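Local coordinates for protein D-mandelate dehydrogenase (Rhodotorula graminis, PDB 2W2K) that probably interconverts D-mandelate and its 2-oxo acid with a nicotinamide nucleotide, as a member of the D-isomer specific 2-hydroxyacid dehydrogenase family, at residues A112-T117 against L171-K176; V226-M231 against H235-E240. One frame throughout, in Å; residues are numbered along the deposited sequence.

Contact 1: A112-T117 against L171-K176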
ATOM      1  N   ALA B 112      -6.014  18.934   7.914  1.00  5.54           N
ATOM      2  CA  ALA B 112      -5.215  19.144   6.671  1.00  9.89           C
ATOM      3  C   ALA B 112      -4.560  17.869   6.142  1.00  9.23           C
ATOM      4  O   ALA B 112      -4.448  17.690   4.926  1.00 10.84           O
ATOM      5  CB  ALA B 112      -4.124  20.241   6.871  1.00  5.97           C
ATOM      6  N   GLY B 113      -4.083  17.024   7.057  1.00  7.72           N
ATOM      7  CA  GLY B 113      -3.382  15.771   6.691  1.00  5.15           C
ATOM      8  C   GLY B 113      -4.216  14.485   6.771  1.00  8.43           C
ATOM      9  O   GLY B 113      -3.638  13.392   6.814  1.00  8.66           O
ATOM     10  N   ASP B 114      -5.556  14.583   6.805  1.00  9.28           N
ATOM     11  CA  ASP B 114      -6.418  13.356   6.920  1.00 10.40           C
ATOM     12  C   ASP B 114      -6.209  12.367   5.755  1.00  8.60           C
ATOM     13  O   ASP B 114      -6.101  11.151   5.969  1.00  8.58           O
ATOM     14  CB  ASP B 114      -7.924  13.693   7.016  1.00 10.77           C
ATOM     15  CG  ASP B 114      -8.344  14.312   8.376  1.00 16.43           C
ATOM     16  OD1 ASP B 114      -7.497  14.517   9.265  1.00  8.29           O
ATOM     17  OD2 ASP B 114      -9.558  14.622   8.539  1.00 14.82           O
ATOM     18  N   THR B 115      -6.136  12.876   4.525  1.00  6.48           N
ATOM     19  CA  THR B 115      -5.952  11.990   3.356  1.00  6.09           C
ATOM     20  C   THR B 115      -4.557  11.318   3.397  1.00  8.65           C
ATOM     21  O   THR B 115      -4.444  10.087   3.244  1.00  6.66           O
ATOM     22  CB  THR B 115      -6.168  12.764   2.022  1.00  7.74           C
ATOM     23  OG1 THR B 115      -7.561  13.149   1.926  1.00  9.65           O
ATOM     24  CG2 THR B 115      -5.757  11.899   0.776  1.00  4.81           C
ATOM     25  N   ALA B 116      -3.509  12.127   3.600  1.00  6.89           N
ATOM     26  CA  ALA B 116      -2.130  11.600   3.632  1.00  6.29           C
ATOM     27  C   ALA B 116      -1.915  10.550   4.749  1.00  5.78           C
ATOM     28  O   ALA B 116      -1.385   9.475   4.478  1.00  4.74           O
ATOM     29  CB  ALA B 116      -1.077  12.735   3.697  1.00  7.83           C
ATOM     30  N   THR B 117      -2.358  10.837   5.980  1.00  5.12           N
ATOM     31  CA  THR B 117      -2.087   9.936   7.116  1.00  2.88           C
ATOM     32  C   THR B 117      -2.864   8.618   6.961  1.00  4.54           C
ATOM     33  O   THR B 117      -2.306   7.525   7.225  1.00  5.21           O
ATOM     34  CB  THR B 117      -2.388  10.598   8.489  1.00  4.80           C
ATOM     35  OG1 THR B 117      -1.726  11.866   8.559  1.00  6.96           O
ATOM     36  CG2 THR B 117      -1.877   9.712   9.667  1.00  7.36           C
ATOM     37  N   LEU B 171     -11.645   5.899  16.927  1.00  7.13           N
ATOM     38  CA  LEU B 171     -12.423   6.011  15.663  1.00  9.19           C
ATOM     39  C   LEU B 171     -12.758   7.484  15.331  1.00  8.99           C
ATOM     40  O   LEU B 171     -13.899   7.840  15.000  1.00  8.67           O
ATOM     41  CB  LEU B 171     -13.674   5.094  15.642  1.00 13.11           C
ATOM     42  CG  LEU B 171     -14.419   4.900  14.293  1.00  8.50           C
ATOM     43  CD1 LEU B 171     -13.460   4.364  13.179  1.00  6.33           C
ATOM     44  CD2 LEU B 171     -15.681   4.010  14.388  1.00 10.52           C
ATOM     45  N   GLY B 172     -11.718   8.321  15.411  1.00  9.04           N
ATOM     46  CA  GLY B 172     -11.764   9.729  15.027  1.00  8.91           C
ATOM     47  C   GLY B 172     -11.625   9.951  13.525  1.00  9.80           C
ATOM     48  O   GLY B 172     -11.722   8.990  12.737  1.00  8.17           O
ATOM     49  N   ALA B 173     -11.373  11.203  13.121  1.00  5.93           N
ATOM     50  CA  ALA B 173     -11.440  11.552  11.686  1.00  7.28           C
ATOM     51  C   ALA B 173     -10.496  10.728  10.781  1.00  7.49           C
ATOM     52  O   ALA B 173     -10.917  10.217   9.725  1.00  8.09           O
ATOM     53  CB  ALA B 173     -11.232  13.051  11.491  1.00  9.97           C
ATOM     54  N   ILE B 174      -9.233  10.583  11.203  1.00  5.70           N
ATOM     55  CA  ILE B 174      -8.244   9.838  10.395  1.00  8.82           C
ATOM     56  C   ILE B 174      -8.652   8.370  10.314  1.00  5.71           C
ATOM     57  O   ILE B 174      -8.628   7.791   9.224  1.00  6.25           O
ATOM     58  CB  ILE B 174      -6.770  10.011  10.920  1.00  7.17           C
ATOM     59  CG1 ILE B 174      -6.261  11.440  10.641  1.00 10.00           C
ATOM     60  CG2 ILE B 174      -5.810   8.993  10.279  1.00 10.10           C
ATOM     61  CD1 ILE B 174      -4.986  11.819  11.385  1.00 10.47           C
ATOM     62  N   GLN B 175      -9.005   7.765  11.460  1.00  5.20           N
ATOM     63  CA  GLN B 175      -9.411   6.333  11.473  1.00  5.64           C
ATOM     64  C   GLN B 175     -10.676   6.021  10.642  1.00  7.34           C
ATOM     65  O   GLN B 175     -10.766   4.949  10.014  1.00  5.19           O
ATOM     66  CB  GLN B 175      -9.569   5.810  12.916  1.00  4.26           C
ATOM     67  CG  GLN B 175      -9.662   4.248  13.026  1.00  3.66           C
ATOM     68  CD  GLN B 175      -8.282   3.569  13.217  1.00 10.22           C
ATOM     69  OE1 GLN B 175      -7.618   3.193  12.235  1.00  7.79           O
ATOM     70  NE2 GLN B 175      -7.859   3.410  14.477  1.00  4.87           N
ATOM     71  N   LYS B 176     -11.648   6.950  10.621  1.00  5.75           N
ATOM     72  CA  LYS B 176     -12.828   6.793   9.763  1.00  8.05           C
ATOM     73  C   LYS B 176     -12.435   6.637   8.294  1.00  8.58           C
ATOM     74  O   LYS B 176     -13.069   5.850   7.559  1.00  6.87           O
ATOM     75  CB  LYS B 176     -13.855   7.936   9.965  1.00  7.73           C
ATOM     76  CG  LYS B 176     -14.559   7.900  11.341  1.00  8.05           C
ATOM     77  CD  LYS B 176     -15.492   9.139  11.471  1.00 11.37           C
ATOM     78  CE  LYS B 176     -16.271   9.149  12.787  1.00 14.76           C
ATOM     79  NZ  LYS B 176     -17.200  10.341  12.810  1.00 20.37           N
TER
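Thr117 and Ile174 make the apolar half of this meeting of two helix starts. Two branches of the isoleucine take part: its CG2 lies 4.0 Å from Thr117 CG2, and its CD1 is 4.1 Å from the same Thr117 CG2, so the threonine methyl sits against both. A chi1 of -51° sets OG1 of Thr117 beside the backbone N, which leaves CG2 anti to that N; CG2 and CB make the nearest approaches to the isoleucine. The side chain of Thr117 also passes within about 4 Å, nearest atoms, of Gly307 and of the Thr255 side chain, two further NAD(+)-site residues.

Ala173 and Ile174, themselves NAD(+)-binding residues, open helix 173-185 directly after the Gly170-Leu171-Gly172 turn, the glycine-rich dinucleotide-binding loop of a Rossmann fold. Gly172 is the N-cap here, and Gly113 holds the same position for helix 114-130.

The solvent side of the contact is its rim at exposed Ala173. There the Asp114 carboxylate closely straddles the first two residues of the partner helix, OD1 lying 3.6 Å from Ile174 CG1 and OD2 3.7 Å from Ala173 CB. These are van der Waals contacts, and no hydrogen bond crosses. Two helix N-termini beside this carboxylate would probably stabilise its negative charge.

Contact 2: V226-M231 against H235-E240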
ATOM      1  N   VAL B 226      -3.594   1.602  15.348  1.00  6.02           N
ATOM      2  CA  VAL B 226      -3.521   2.624  16.444  1.00  7.89           C
ATOM      3  C   VAL B 226      -3.656   4.055  15.883  1.00  6.35           C
ATOM      4  O   VAL B 226      -2.786   4.519  15.138  1.00  6.55           O
ATOM      5  CB  VAL B 226      -2.201   2.472  17.302  1.00  7.49           C
ATOM      6  CG1 VAL B 226      -2.164   3.484  18.489  1.00  4.93           C
ATOM      7  CG2 VAL B 226      -2.029   1.005  17.828  1.00  6.86           C
ATOM      8  N   SER B 227      -4.723   4.767  16.277  1.00  5.85           N
ATOM      9  CA  SER B 227      -4.955   6.177  15.871  1.00  8.41           C
ATOM     10  C   SER B 227      -5.747   6.930  16.962  1.00 10.53           C
ATOM     11  O   SER B 227      -6.984   7.026  16.893  1.00  9.12           O
ATOM     12  CB  SER B 227      -5.690   6.246  14.513  1.00 10.78           C
ATOM     13  OG  SER B 227      -5.761   7.593  14.021  1.00 11.04           O
ATOM     14  N   VAL B 228      -5.020   7.462  17.954  1.00 11.60           N
ATOM     15  CA  VAL B 228      -5.592   8.198  19.094  1.00 12.77           C
ATOM     16  C   VAL B 228      -4.683   9.400  19.407  1.00 13.69           C
ATOM     17  O   VAL B 228      -3.484   9.380  19.073  1.00 11.75           O
ATOM     18  CB  VAL B 228      -5.694   7.325  20.402  1.00 13.70           C
ATOM     19  CG1 VAL B 228      -6.793   6.268  20.302  1.00 12.72           C
ATOM     20  CG2 VAL B 228      -4.344   6.690  20.770  1.00 15.65           C
ATOM     21  N   PRO B 229      -5.233  10.432  20.078  1.00 12.05           N
ATOM     22  CA  PRO B 229      -4.395  11.566  20.528  1.00 14.24           C
ATOM     23  C   PRO B 229      -3.390  11.124  21.595  1.00 14.21           C
ATOM     24  O   PRO B 229      -3.753  10.322  22.474  1.00 14.48           O
ATOM     25  CB  PRO B 229      -5.419  12.541  21.153  1.00 16.10           C
ATOM     26  CG  PRO B 229      -6.759  12.097  20.670  1.00 20.04           C
ATOM     27  CD  PRO B 229      -6.655  10.612  20.439  1.00 15.71           C
ATOM     28  N   TYR B 230      -2.151  11.636  21.527  1.00 14.89           N
ATOM     29  CA  TYR B 230      -1.108  11.320  22.526  1.00 13.24           C
ATOM     30  C   TYR B 230      -1.172  12.305  23.715  1.00 14.56           C
ATOM     31  O   TYR B 230      -1.126  13.533  23.528  1.00 14.87           O
ATOM     32  CB  TYR B 230       0.310  11.309  21.896  1.00 15.58           C
ATOM     33  CG  TYR B 230       1.424  11.001  22.883  1.00 16.93           C
ATOM     34  CD1 TYR B 230       1.355   9.902  23.721  1.00 14.03           C
ATOM     35  CD2 TYR B 230       2.559  11.809  22.965  1.00 21.46           C
ATOM     36  CE1 TYR B 230       2.381   9.621  24.668  1.00 21.45           C
ATOM     37  CE2 TYR B 230       3.595  11.536  23.895  1.00 21.46           C
ATOM     38  CZ  TYR B 230       3.503  10.440  24.737  1.00 19.97           C
ATOM     39  OH  TYR B 230       4.526  10.181  25.655  1.00 18.34           O
ATOM     40  N   MET B 231      -1.300  11.751  24.918  1.00 14.32           N
ATOM     41  CA  MET B 231      -1.429  12.512  26.158  1.00 19.14           C
ATOM     42  C   MET B 231      -1.089  11.577  27.325  1.00 17.74           C
ATOM     43  O   MET B 231      -0.812  10.390  27.104  1.00 15.38           O
ATOM     44  CB  MET B 231      -2.847  13.092  26.297  1.00 20.53           C
ATOM     45  CG  MET B 231      -3.967  12.067  26.109  1.00 23.77           C
ATOM     46  SD  MET B 231      -5.437  12.402  27.098  1.00 39.00           S
ATOM     47  CE  MET B 231      -4.775  12.329  28.770  1.00 26.33           C
ATOM     48  N   HIS B 235      -0.085   7.228  27.124  1.00 12.04           N
ATOM     49  CA  HIS B 235       1.313   6.735  27.194  1.00 12.63           C
ATOM     50  C   HIS B 235       1.378   5.233  27.522  1.00 12.09           C
ATOM     51  O   HIS B 235       0.835   4.804  28.533  1.00 11.80           O
ATOM     52  CB  HIS B 235       2.146   7.548  28.207  1.00 15.93           C
ATOM     53  CG  HIS B 235       3.602   7.168  28.245  1.00 18.23           C
ATOM     54  ND1 HIS B 235       4.105   6.240  29.133  1.00 18.66           N
ATOM     55  CD2 HIS B 235       4.664   7.602  27.516  1.00 12.95           C
ATOM     56  CE1 HIS B 235       5.405   6.104  28.941  1.00 15.74           C
ATOM     57  NE2 HIS B 235       5.772   6.924  27.971  1.00 17.13           N
ATOM     58  N   HIS B 236       2.035   4.439  26.668  1.00  9.72           N
ATOM     59  CA  HIS B 236       2.045   2.984  26.808  1.00  9.49           C
ATOM     60  C   HIS B 236       0.616   2.372  26.908  1.00 13.82           C
ATOM     61  O   HIS B 236       0.403   1.373  27.635  1.00  9.96           O
ATOM     62  CB  HIS B 236       2.946   2.543  27.992  1.00  7.79           C
ATOM     63  CG  HIS B 236       4.423   2.709  27.749  1.00 15.54           C
ATOM     64  ND1 HIS B 236       5.373   2.247  28.641  1.00 15.76           N
ATOM     65  CD2 HIS B 236       5.114   3.281  26.730  1.00 14.58           C
ATOM     66  CE1 HIS B 236       6.583   2.530  28.182  1.00 19.36           C
ATOM     67  NE2 HIS B 236       6.453   3.151  27.020  1.00 12.94           N
ATOM     68  N   LEU B 237      -0.351   2.960  26.177  1.00 11.60           N
ATOM     69  CA  LEU B 237      -1.707   2.386  26.041  1.00 10.28           C
ATOM     70  C   LEU B 237      -1.636   0.928  25.570  1.00 11.25           C
ATOM     71  O   LEU B 237      -2.394   0.073  26.068  1.00 11.43           O
ATOM     72  CB  LEU B 237      -2.586   3.205  25.052  1.00  8.76           C
ATOM     73  CG  LEU B 237      -4.093   2.922  24.967  1.00 12.60           C
ATOM     74  CD1 LEU B 237      -4.788   3.316  26.289  1.00 17.09           C
ATOM     75  CD2 LEU B 237      -4.778   3.606  23.756  1.00 10.89           C
ATOM     76  N   ILE B 238      -0.743   0.654  24.610  1.00  9.24           N
ATOM     77  CA  ILE B 238      -0.540  -0.696  24.074  1.00  8.96           C
ATOM     78  C   ILE B 238       0.700  -1.277  24.768  1.00 10.90           C
ATOM     79  O   ILE B 238       1.821  -0.829  24.514  1.00 10.62           O
ATOM     80  CB  ILE B 238      -0.362  -0.702  22.517  1.00  8.81           C
ATOM     81  CG1 ILE B 238      -1.530   0.005  21.794  1.00 13.19           C
ATOM     82  CG2 ILE B 238      -0.235  -2.131  21.985  1.00  8.74           C
ATOM     83  CD1 ILE B 238      -2.932  -0.373  22.277  1.00  9.01           C
ATOM     84  N   ASP B 239       0.477  -2.252  25.652  1.00 11.49           N
ATOM     85  CA  ASP B 239       1.515  -2.742  26.574  1.00 12.26           C
ATOM     86  C   ASP B 239       1.565  -4.285  26.617  1.00 12.52           C
ATOM     87  O   ASP B 239       0.895  -4.967  25.821  1.00  8.65           O
ATOM     88  CB  ASP B 239       1.221  -2.185  27.983  1.00 14.27           C
ATOM     89  CG  ASP B 239      -0.228  -2.537  28.493  1.00 29.99           C
ATOM     90  OD1 ASP B 239      -1.087  -3.150  27.759  1.00 14.08           O
ATOM     91  OD2 ASP B 239      -0.515  -2.169  29.658  1.00 35.92           O
ATOM     92  N   GLU B 240       2.340  -4.839  27.560  1.00  9.62           N
ATOM     93  CA  GLU B 240       2.401  -6.312  27.723  1.00 12.35           C
ATOM     94  C   GLU B 240       1.019  -7.002  27.774  1.00 11.24           C
ATOM     95  O   GLU B 240       0.818  -8.036  27.103  1.00  9.92           O
ATOM     96  CB  GLU B 240       3.262  -6.704  28.939  1.00 16.16           C
ATOM     97  CG  GLU B 240       4.717  -6.271  28.798  1.00 18.73           C
TER
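Val226, at the end of a central strand of the Rossmann sheet, faces Ile238 across the connection that leads from strand 223-226 to helix 240-245. This is the beta-to-alpha link of a parallel alpha/beta fold, and it doubles back on itself: the touching parts of 226-231 and 235-238 run 158° apart.

The inner contacts are apolar. Val226 CG2 and Ile238 CG1 meet at 4.1 Å, the two side chains overlapping from opposed directions. A second pair, Val228 CG2 and Leu237 CD2, is 4.3 Å apart. Ile238 also lies on Ile252 of strand 250-254, while Val228 and Leu237 both rest on Val169 of strand 165-169. Val228 is an NAD(+)-binding residue, so Leu237 probably packs behind part of the nucleotide site.

The outer contacts are aromatic and lie at the surface. The side chains of Tyr230 and His235 extend alongside one another, each ring carbon CG being anti to its own main-chain nitrogen (chi1 179° and -175°). Neither ring stacks on the other. Tyr230 OH instead meets the imidazole edge, close to its plane, 3.2 Å from His235 CD2, while His235 CA sits at the tyrosine edge, 4.0 Å from Tyr230 CE1. The imidazole of His235 has another flat neighbour in His236, whose ring carries His235 CE1 over its centre.

Polar links tie the bend to its surroundings. Thr234 OG1 is hydrogen-bonded to both Pro229 O and Met231 N, which fixes the turn between the two segments. At the far end Asp239 is the N-cap of helix 240-245, its OD1 accepting a hydrogen bond from Phe242 N.

Overall arrangement
Contact 1 closes before contact 2 opens along the chain, and their centres lie about 17 Å apart. Both border the seven-stranded parallel Rossmann sheet: segment 171-176 follows strand 165-169, and contact 2 follows the adjacent strand 223-226. Segment 112-117 comes instead after strand 105-107 of the five-stranded sheet, so contact 1 brings the start of helix 114-130 to the nucleotide-binding turn. The two contacts touch through Ser227, whose CB is 3.6 Å from Gln175 NE2 and whose OG is 4.0 Å from Ile174 CG2. NAD(+)-binding residues occur in both, which places them on one nucleotide site formed at the ends of neighbouring strands.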